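Local coordinates for protein hemolysin BL lytic component L1 (Bacillus cereus, PDB 7NMQ) that probably serves as a lytic component of the multi-part haemolysin BL enterotoxin, an alpha-helical pore-forming toxin that attacks host cell membranes, at residues N151-P156 and G161-L166; P35-S40 and L281-A286; D25-T30 and L290-Q295; R63-Y68 and Q136-K141. All blocks are in the same frame, centred on the assembly; numbering follows the deposited sequence. Where two conformers were deposited one is given.

Contact 1 (N151-P156 and G161-L166); sequences NNVGGP and GLTAIL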
# COMPACT_ATOMS: atom_id res chain seq x y z
N ASN A 151 21.89 -5.96 11.07
CA ASN A 151 23.02 -6.23 11.99
C ASN A 151 23.90 -7.36 11.44
O ASN A 151 25.13 -7.24 11.53
CB ASN A 151 22.48 -6.51 13.39
CG ASN A 151 23.62 -6.72 14.36
OD1 ASN A 151 24.42 -5.83 14.53
ND2 ASN A 151 23.74 -7.93 14.87
N ASN A 152 23.33 -8.38 10.83
CA ASN A 152 24.15 -9.52 10.34
C ASN A 152 24.88 -9.06 9.10
O ASN A 152 26.04 -9.50 8.88
CB ASN A 152 23.29 -10.74 10.08
CG ASN A 152 22.83 -11.45 11.32
OD1 ASN A 152 21.68 -11.92 11.41
ND2 ASN A 152 23.72 -11.60 12.26
N VAL A 153 24.30 -8.15 8.31
CA VAL A 153 24.92 -7.67 7.05
C VAL A 153 25.97 -6.61 7.32
O VAL A 153 27.03 -6.64 6.62
CB VAL A 153 23.86 -7.19 6.06
CG1 VAL A 153 24.48 -6.42 4.89
CG2 VAL A 153 23.05 -8.39 5.61
N GLY A 154 25.74 -5.70 8.26
CA GLY A 154 26.60 -4.51 8.40
C GLY A 154 26.91 -4.10 9.81
O GLY A 154 27.51 -3.05 9.97
N GLY A 155 26.47 -4.87 10.80
CA GLY A 155 26.60 -4.45 12.19
C GLY A 155 25.58 -3.34 12.49
O GLY A 155 24.74 -3.00 11.66
N PRO A 156 25.63 -2.75 13.67
CA PRO A 156 24.61 -1.77 14.06
C PRO A 156 24.68 -0.42 13.34
O PRO A 156 23.68 0.28 13.23
CB PRO A 156 24.86 -1.52 15.54
CG PRO A 156 25.93 -2.45 15.97
CD PRO A 156 26.54 -3.11 14.76
N GLY A 161 29.50 -6.78 10.58
CA GLY A 161 28.71 -7.80 9.91
C GLY A 161 29.47 -8.47 8.78
O GLY A 161 30.72 -8.33 8.66
N LEU A 162 28.73 -9.17 7.94
CA LEU A 162 29.34 -9.96 6.87
C LEU A 162 29.93 -9.03 5.83
O LEU A 162 30.98 -9.37 5.24
CB LEU A 162 28.28 -10.88 6.29
CG LEU A 162 28.77 -11.78 5.20
CD1 LEU A 162 29.87 -12.69 5.71
CD2 LEU A 162 27.60 -12.54 4.63
N THR A 163 29.36 -7.85 5.60
CA THR A 163 29.93 -6.95 4.59
C THR A 163 31.34 -6.57 5.01
O THR A 163 32.21 -6.45 4.13
CB THR A 163 29.07 -5.71 4.35
OG1 THR A 163 27.75 -6.15 4.00
CG2 THR A 163 29.66 -4.87 3.25
N ALA A 164 31.62 -6.33 6.28
CA ALA A 164 32.98 -5.92 6.68
C ALA A 164 33.96 -7.08 6.44
O ALA A 164 35.12 -6.83 6.11
CB ALA A 164 32.98 -5.53 8.13
N ILE A 165 33.52 -8.32 6.57
CA ILE A 165 34.41 -9.46 6.27
C ILE A 165 34.70 -9.45 4.78
O ILE A 165 35.87 -9.54 4.36
CB ILE A 165 33.81 -10.79 6.73
CG1 ILE A 165 33.70 -10.80 8.25
CG2 ILE A 165 34.58 -11.98 6.21
CD1 ILE A 165 32.92 -11.94 8.77
N LEU A 166 33.70 -9.29 3.95
CA LEU A 166 33.93 -9.26 2.51
C LEU A 166 34.78 -8.04 2.13
O LEU A 166 35.68 -8.18 1.26
CB LEU A 166 32.59 -9.29 1.80
CG LEU A 166 31.74 -10.53 2.01
CD1 LEU A 166 30.39 -10.37 1.33
CD2 LEU A 166 32.45 -11.78 1.51
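N152 and V153, near the C-terminal end of helix 107-154, hand their carbonyl groups to L162 and T163 near the start of helix 161-169. This is a helix-loop-helix connection, in which the start of one helix docks on the end of the one before it. The tight part is the backbone. L162 N gives N152 O a bond of 2.9 Å that is fairly straight at hydrogen (157°). T163 N gives V153 O a bond of 2.8 Å. G161 has a positive phi and its CA comes within 3.3 Å of N152 O; the direction a side chain would take is filled by the backbone of N152 to G154. G155, also with a positive phi, is the first residue to leave helical backbone angles; its N still bonds back to N151 O. The buried side is apolar, for V153 and L162 both rest on L283 of helix 275-325.

The other side is looser. N151 is exposed, and its side chain stays clear of the second segment. The side chain of N152 also turns elsewhere: its OD1 accepts from N58 of helix 45-103.

T163 is the side chain that ties the joint. Its OG1 stands beside its own backbone N (chi1 -55°), and the two donors converge on one oxygen. V153 CG1 touches this hydroxyl, 3.4 Å from T163 OG1, as the two side chains cross at a slant. T163 OG1 binds V153 O at 2.8 Å from above the carbonyl plane, while T163 N reaches the same oxygen from the opposite face.

Contact 2 (P35-S40 and L281-A286); sequences PNVNLS and LSLTNA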
# COMPACT_ATOMS: atom_id res chain seq x y z
N PRO A 35 16.83 -15.41 -3.82
CA PRO A 35 17.27 -16.63 -3.15
C PRO A 35 18.19 -16.35 -1.97
O PRO A 35 18.67 -15.23 -1.81
CB PRO A 35 18.03 -17.37 -4.23
CG PRO A 35 18.59 -16.28 -5.07
CD PRO A 35 17.49 -15.23 -5.13
N ASN A 36 18.37 -17.38 -1.14
CA ASN A 36 19.40 -17.36 -0.07
C ASN A 36 20.73 -16.93 -0.68
O ASN A 36 21.11 -17.42 -1.78
CB ASN A 36 19.48 -18.68 0.68
CG ASN A 36 18.39 -18.90 1.70
OD1 ASN A 36 17.43 -18.15 1.78
ND2 ASN A 36 18.55 -19.95 2.51
N VAL A 37 21.45 -16.08 0.01
CA VAL A 37 22.71 -15.55 -0.57
C VAL A 37 23.70 -16.69 -0.74
O VAL A 37 23.92 -17.49 0.17
CB VAL A 37 23.28 -14.41 0.29
CG1 VAL A 37 23.72 -14.85 1.68
CG2 VAL A 37 24.44 -13.73 -0.39
N ASN A 38 24.35 -16.70 -1.89
CA ASN A 38 25.38 -17.70 -2.21
C ASN A 38 26.76 -17.14 -1.87
O ASN A 38 27.30 -16.32 -2.61
CB ASN A 38 25.28 -18.12 -3.68
CG ASN A 38 26.30 -19.19 -4.05
OD1 ASN A 38 27.11 -19.64 -3.24
ND2 ASN A 38 26.25 -19.59 -5.29
N LEU A 39 27.32 -17.62 -0.77
CA LEU A 39 28.76 -17.39 -0.44
C LEU A 39 29.47 -18.72 -0.26
O LEU A 39 30.44 -18.80 0.52
CB LEU A 39 28.84 -16.51 0.80
CG LEU A 39 28.59 -15.05 0.47
CD1 LEU A 39 28.34 -14.27 1.74
CD2 LEU A 39 29.74 -14.43 -0.33
N SER A 40 29.03 -19.75 -0.96
CA SER A 40 29.66 -21.08 -0.85
C SER A 40 31.07 -21.01 -1.47
O SER A 40 31.26 -20.33 -2.48
CB SER A 40 28.82 -22.12 -1.49
OG SER A 40 28.80 -21.92 -2.89
N LEU A 281 25.88 -7.04 -3.32
CA LEU A 281 24.75 -6.45 -4.05
C LEU A 281 23.45 -7.01 -3.50
O LEU A 281 22.48 -6.24 -3.24
CB LEU A 281 24.89 -6.73 -5.54
CG LEU A 281 25.92 -5.86 -6.22
CD1 LEU A 281 26.28 -6.38 -7.58
CD2 LEU A 281 25.51 -4.43 -6.31
N SER A 282 23.34 -8.32 -3.42
CA SER A 282 22.04 -8.93 -3.08
C SER A 282 21.70 -8.60 -1.63
O SER A 282 20.53 -8.32 -1.36
CB SER A 282 22.02 -10.40 -3.38
OG SER A 282 22.91 -11.10 -2.56
N LEU A 283 22.66 -8.69 -0.73
CA LEU A 283 22.37 -8.40 0.68
C LEU A 283 22.02 -6.94 0.86
O LEU A 283 21.12 -6.65 1.70
CB LEU A 283 23.56 -8.78 1.54
CG LEU A 283 23.85 -10.28 1.54
CD1 LEU A 283 25.11 -10.49 2.31
CD2 LEU A 283 22.70 -11.10 2.12
N THR A 284 22.69 -6.05 0.17
CA THR A 284 22.43 -4.60 0.34
C THR A 284 21.03 -4.29 -0.21
O THR A 284 20.26 -3.55 0.38
CB THR A 284 23.51 -3.75 -0.31
OG1 THR A 284 24.77 -4.12 0.25
CG2 THR A 284 23.27 -2.28 -0.05
N ASN A 285 20.71 -4.85 -1.35
CA ASN A 285 19.37 -4.72 -1.98
C ASN A 285 18.31 -5.18 -0.98
O ASN A 285 17.32 -4.45 -0.79
CB ASN A 285 19.34 -5.53 -3.28
CG ASN A 285 18.03 -5.42 -4.01
OD1 ASN A 285 17.70 -4.35 -4.46
ND2 ASN A 285 17.36 -6.56 -4.21
N ALA A 286 18.48 -6.37 -0.41
CA ALA A 286 17.50 -6.91 0.55
C ALA A 286 17.41 -5.99 1.76
O ALA A 286 16.30 -5.80 2.27
CB ALA A 286 17.82 -8.33 0.89
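V37 and S282 bring their CA atoms within 7.1 Å of each other where the extended loop after helix 10-33 passes beside helix 275-325. This loop links helices 10-33 and 45-103, and here it packs on a third helix of the alpha-helical bundle. The CB of V37 points at that helix, and this one side chain carries the contact from the loop side.

Its two methyls divide the work. CG2 is anti to the backbone N and meets both S282 and L283. V37 CG2 lies 3.7 Å from S282 OG and 4.0 Å from L283 CG. CG1 takes the position between the backbone N and the carbonyl carbon (chi1 65°), and V37 CG1 is 3.9 Å from L283 CD2. The same leucine methyl is also close to the branch point, with L283 CD2 3.8 Å from V37 CB. The V37 and L283 side chains cross at about a right angle.

The hydroxyl of S282 meets V37 only through a methyl; its OG has a weak hydrogen bond to Q278 O within its own helix. V37 also packs on L52 and A279. Its backbone is held from the side of helix 45-103, where Q59 accepts from V37 N and H56 donates to V37 O. Beyond V37, N38 OD1 accepts from S40 N in an Asx turn.

All three touching residues are buried. The direct V37 contact is apolar, while S40 O bonds to R275 at the start of helix 275-325 and polar bonds to helix 45-103 fix the backbone of V37.

Contact 3 (D25-T30 and L290-Q295); sequences DLYAKT and LAYLYQ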
# COMPACT_ATOMS: atom_id res chain seq x y z
N ASP A 25 2.88 -5.08 -2.34
CA ASP A 25 2.87 -6.26 -3.24
C ASP A 25 4.22 -6.38 -3.96
O ASP A 25 4.74 -7.48 -4.06
CB ASP A 25 1.75 -6.17 -4.27
CG ASP A 25 0.36 -6.58 -3.77
OD1 ASP A 25 0.25 -7.15 -2.67
OD2 ASP A 25 -0.60 -6.32 -4.53
N LEU A 26 4.74 -5.27 -4.50
CA LEU A 26 6.03 -5.27 -5.23
C LEU A 26 7.14 -5.78 -4.31
O LEU A 26 7.86 -6.71 -4.68
CB LEU A 26 6.39 -3.87 -5.73
CG LEU A 26 5.69 -3.40 -7.01
CD1 LEU A 26 6.69 -2.68 -7.90
CD2 LEU A 26 5.05 -4.54 -7.74
N TYR A 27 7.28 -5.17 -3.15
CA TYR A 27 8.37 -5.53 -2.22
C TYR A 27 8.19 -6.98 -1.82
O TYR A 27 9.19 -7.74 -1.82
CB TYR A 27 8.33 -4.66 -0.96
CG TYR A 27 8.77 -3.24 -1.15
CD1 TYR A 27 9.75 -2.89 -2.07
CD2 TYR A 27 8.24 -2.22 -0.36
CE1 TYR A 27 10.14 -1.57 -2.24
CE2 TYR A 27 8.63 -0.90 -0.52
CZ TYR A 27 9.59 -0.57 -1.45
OH TYR A 27 9.96 0.75 -1.57
N ALA A 28 6.99 -7.43 -1.49
CA ALA A 28 6.80 -8.83 -1.04
C ALA A 28 7.21 -9.78 -2.16
O ALA A 28 7.89 -10.81 -1.93
CB ALA A 28 5.38 -9.04 -0.61
N LYS A 29 6.77 -9.50 -3.37
CA LYS A 29 7.04 -10.42 -4.48
C LYS A 29 8.55 -10.45 -4.75
O LYS A 29 9.11 -11.50 -5.14
CB LYS A 29 6.23 -10.00 -5.69
CG LYS A 29 4.76 -10.34 -5.56
CD LYS A 29 3.89 -9.60 -6.54
CE LYS A 29 2.41 -9.89 -6.35
NZ LYS A 29 2.05 -11.20 -6.94
N THR A 30 9.21 -9.33 -4.60
CA THR A 30 10.65 -9.23 -4.83
C THR A 30 11.38 -10.08 -3.78
O THR A 30 12.28 -10.89 -4.13
CB THR A 30 11.14 -7.79 -4.85
OG1 THR A 30 10.38 -7.06 -5.81
CG2 THR A 30 12.60 -7.76 -5.22
N LEU A 290 13.90 -4.48 3.09
CA LEU A 290 13.29 -4.86 4.39
C LEU A 290 12.94 -3.59 5.18
O LEU A 290 11.94 -3.68 5.91
CB LEU A 290 14.25 -5.70 5.20
CG LEU A 290 14.50 -7.11 4.67
CD1 LEU A 290 15.44 -7.87 5.60
CD2 LEU A 290 13.25 -7.89 4.43
N ALA A 291 13.72 -2.53 5.12
CA ALA A 291 13.41 -1.25 5.80
C ALA A 291 12.22 -0.59 5.10
O ALA A 291 11.30 -0.18 5.81
CB ALA A 291 14.59 -0.32 5.82
N TYR A 292 12.19 -0.57 3.77
CA TYR A 292 11.06 0.03 3.02
C TYR A 292 9.76 -0.70 3.38
O TYR A 292 8.68 -0.05 3.45
CB TYR A 292 11.35 0.01 1.53
CG TYR A 292 12.52 0.85 1.09
CD1 TYR A 292 12.93 1.97 1.80
CD2 TYR A 292 13.12 0.61 -0.12
CE1 TYR A 292 14.01 2.75 1.38
CE2 TYR A 292 14.19 1.37 -0.55
CZ TYR A 292 14.64 2.46 0.18
OH TYR A 292 15.74 3.16 -0.30
N LEU A 293 9.80 -2.01 3.59
CA LEU A 293 8.60 -2.80 3.95
C LEU A 293 8.02 -2.27 5.27
O LEU A 293 6.80 -2.02 5.30
CB LEU A 293 8.91 -4.29 4.07
CG LEU A 293 8.87 -5.09 2.78
CD1 LEU A 293 9.62 -6.41 2.93
CD2 LEU A 293 7.42 -5.37 2.40
N TYR A 294 8.80 -2.14 6.33
CA TYR A 294 8.15 -1.73 7.60
C TYR A 294 7.71 -0.26 7.45
O TYR A 294 6.66 0.10 8.03
CB TYR A 294 8.99 -2.04 8.84
CG TYR A 294 10.12 -1.12 9.16
CD1 TYR A 294 9.91 0.15 9.67
CD2 TYR A 294 11.45 -1.54 9.08
CE1 TYR A 294 10.97 0.99 9.98
CE2 TYR A 294 12.51 -0.71 9.41
CZ TYR A 294 12.28 0.58 9.85
OH TYR A 294 13.33 1.39 10.19
N GLN A 295 8.42 0.55 6.68
CA GLN A 295 8.05 1.98 6.48
C GLN A 295 6.70 2.06 5.77
O GLN A 295 5.88 2.94 6.09
CB GLN A 295 9.09 2.74 5.69
CG GLN A 295 10.42 2.83 6.42
CD GLN A 295 11.50 3.28 5.46
OE1 GLN A 295 11.28 3.62 4.28
NE2 GLN A 295 12.69 3.35 5.99
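Y27 meets Y292 and L293 where helices 10-33 and 275-325 of the toxin's alpha-helical bundle run roughly antiparallel. The axes of the short segments come within 10.1 Å, at 145° between their directions.

The tyrosines do not form a full stack. Their ring planes are near parallel, 29° apart, but they are slid so far that they barely overlap, with the centroids of the Y27 and Y292 rings 6.0 Å apart. The outer end of the Y27 ring instead comes up to the base of Y292: Y27 CZ lies 3.5 Å from Y292 CB. The Y292 ring then leads away from the first helix. Nearer the backbone of Y27, L293 fills the space between the helices. Its CG lies beside its own backbone N (chi1 -85°), and a methyl extends toward the partner helix, L293 CD2 to Y27 CB at 3.6 Å. M24 and M31 of helix 10-33 also touch L293.

K188 joins the two tyrosines from helix 173-200. Its NZ is hydrogen-bonded to Y27 OH, and the lysine makes a cation-pi contact with Y292. The phenol oxygen also packs on the partner ring, with Y27 OH 3.5 Å from Y292 CD2.

Contact 4 (R63-Y68 and Q136-K141); sequences RINANY and QDFKGK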
# COMPACT_ATOMS: atom_id res chain seq x y z
N ARG A 63 10.91 -14.16 3.74
CA ARG A 63 9.97 -14.72 2.75
C ARG A 63 8.67 -15.12 3.44
O ARG A 63 7.56 -14.92 2.86
CB ARG A 63 10.59 -15.85 1.93
CG ARG A 63 11.79 -15.41 1.11
CD ARG A 63 12.27 -16.42 0.10
NE ARG A 63 12.93 -17.53 0.72
CZ ARG A 63 14.24 -17.62 1.04
NH1 ARG A 63 15.14 -16.71 0.70
NH2 ARG A 63 14.64 -18.72 1.62
N ILE A 64 8.75 -15.59 4.67
CA ILE A 64 7.53 -15.84 5.50
C ILE A 64 6.78 -14.52 5.68
O ILE A 64 5.54 -14.52 5.52
CB ILE A 64 7.92 -16.46 6.83
CG1 ILE A 64 8.31 -17.92 6.59
CG2 ILE A 64 6.86 -16.33 7.90
CD1 ILE A 64 8.91 -18.55 7.76
N ASN A 65 7.47 -13.45 6.02
CA ASN A 65 6.77 -12.16 6.25
C ASN A 65 6.12 -11.69 4.95
O ASN A 65 5.02 -11.08 4.97
CB ASN A 65 7.72 -11.11 6.80
CG ASN A 65 8.09 -11.33 8.24
OD1 ASN A 65 7.44 -12.09 8.95
ND2 ASN A 65 9.18 -10.70 8.62
N ALA A 66 6.80 -11.90 3.82
CA ALA A 66 6.26 -11.46 2.52
C ALA A 66 4.98 -12.24 2.25
O ALA A 66 3.98 -11.67 1.75
CB ALA A 66 7.30 -11.64 1.46
N ASN A 67 4.99 -13.55 2.49
CA ASN A 67 3.78 -14.36 2.25
C ASN A 67 2.69 -13.98 3.25
O ASN A 67 1.52 -14.03 2.88
CB ASN A 67 4.11 -15.85 2.29
CG ASN A 67 4.70 -16.31 0.98
OD1 ASN A 67 4.05 -16.22 -0.06
ND2 ASN A 67 5.97 -16.66 1.00
N TYR A 68 3.03 -13.54 4.46
CA TYR A 68 2.01 -13.11 5.44
C TYR A 68 1.35 -11.86 4.88
O TYR A 68 0.11 -11.74 4.98
CB TYR A 68 2.63 -12.74 6.79
CG TYR A 68 1.61 -12.40 7.83
CD1 TYR A 68 1.01 -13.40 8.58
CD2 TYR A 68 1.23 -11.08 8.06
CE1 TYR A 68 0.06 -13.08 9.54
CE2 TYR A 68 0.31 -10.75 9.05
CZ TYR A 68 -0.28 -11.76 9.77
OH TYR A 68 -1.20 -11.47 10.74
N GLN A 136 -0.05 -3.41 13.15
CA GLN A 136 0.97 -3.00 14.13
C GLN A 136 1.78 -4.22 14.53
O GLN A 136 3.02 -4.09 14.56
CB GLN A 136 0.33 -2.30 15.33
CG GLN A 136 1.40 -1.63 16.19
CD GLN A 136 2.25 -0.71 15.34
OE1 GLN A 136 3.46 -0.90 15.18
NE2 GLN A 136 1.62 0.31 14.81
N ASP A 137 1.12 -5.36 14.77
CA ASP A 137 1.80 -6.63 15.12
C ASP A 137 2.76 -6.99 13.97
O ASP A 137 3.93 -7.36 14.21
CB ASP A 137 0.82 -7.77 15.40
CG ASP A 137 -0.03 -7.62 16.66
OD1 ASP A 137 0.36 -6.84 17.56
OD2 ASP A 137 -1.05 -8.31 16.74
N PHE A 138 2.29 -6.88 12.74
CA PHE A 138 3.08 -7.26 11.57
C PHE A 138 4.24 -6.29 11.42
O PHE A 138 5.37 -6.70 11.12
CB PHE A 138 2.18 -7.23 10.35
CG PHE A 138 2.86 -7.68 9.08
CD1 PHE A 138 3.68 -8.80 9.05
CD2 PHE A 138 2.62 -7.00 7.91
CE1 PHE A 138 4.30 -9.18 7.86
CE2 PHE A 138 3.18 -7.41 6.72
CZ PHE A 138 3.99 -8.52 6.70
N LYS A 139 4.03 -5.00 11.67
CA LYS A 139 5.11 -4.00 11.60
C LYS A 139 6.20 -4.40 12.60
O LYS A 139 7.40 -4.30 12.26
CB LYS A 139 4.55 -2.60 11.87
CG LYS A 139 5.36 -1.49 11.29
CD LYS A 139 6.58 -1.14 12.02
CE LYS A 139 6.36 -0.85 13.48
NZ LYS A 139 5.49 0.33 13.65
N GLY A 140 5.82 -4.84 13.78
CA GLY A 140 6.81 -5.28 14.77
C GLY A 140 7.66 -6.43 14.21
O GLY A 140 8.90 -6.40 14.37
N LYS A 141 7.03 -7.40 13.54
CA LYS A 141 7.78 -8.55 12.93
C LYS A 141 8.66 -8.06 11.79
O LYS A 141 9.82 -8.51 11.71
CB LYS A 141 6.80 -9.61 12.44
CG LYS A 141 5.98 -10.29 13.52
CD LYS A 141 6.73 -11.01 14.60
CE LYS A 141 5.82 -11.62 15.66
NZ LYS A 141 5.32 -12.97 15.30
O HOH W 1 10.20 -11.13 11.77
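Y68 and F138 both hold CG anti to the backbone N (chi1 -175° in Y68), which points each ring at the other helix across the gap between two antiparallel helices. The side chains slide past each other in opposite directions. Y68 CD2 comes over one face of the F138 ring, toward its rim, and lies 3.5 Å from F138 CD1. The centroids of the Y68 and F138 rings are 4.9 Å apart and the planes meet at 43°, an oblique pairing.

The backbone oxygen of N65 approaches the edge of the phenylalanine ring near the ring plane, with N65 O 3.3 Å from F138 CZ. This is consistent with a weak attraction between the oxygen and the C-H rim. W69 also packs on F138.

The side nearer K141 is more polar. N65 ND2 is too far from K141 O for a direct bond, and a water spans the gap. The water donates to K141 O at 2.6 Å and accepts a weak bond of 3.3 Å from N65 ND2. The lysine chain itself leads away from helix 45-103.

The segment axes lie 11.2 Å apart and run at 160°. Aromatic side chains from both helices fill the space between them, with water at one margin. This is an antiparallel pair within a long helical bundle, consistent with the ClyA-like family to which the protein belongs.

Contacts 2 and 3 are the buried ones, and both use helix 275-325. Contacts 1 and 4 are only partly buried, and both use helix 107-154. Contact 1, at a chain turn about 30 Å from the centre of the chain, is mostly backbone hydrogen bonding. Contact 2 is apolar loop-to-helix packing, while contacts 3 and 4 pair antiparallel helices through aromatic side chains. Contact 3, about 10 Å from the chain centre, is the most central. Neighbouring contacts also touch: L162 of contact 1 packs on L39 of contact 2, N36 of contact 2 hydrogen-bonds to R63 of contact 4, and A28 of contact 3 meets A66 of contact 4.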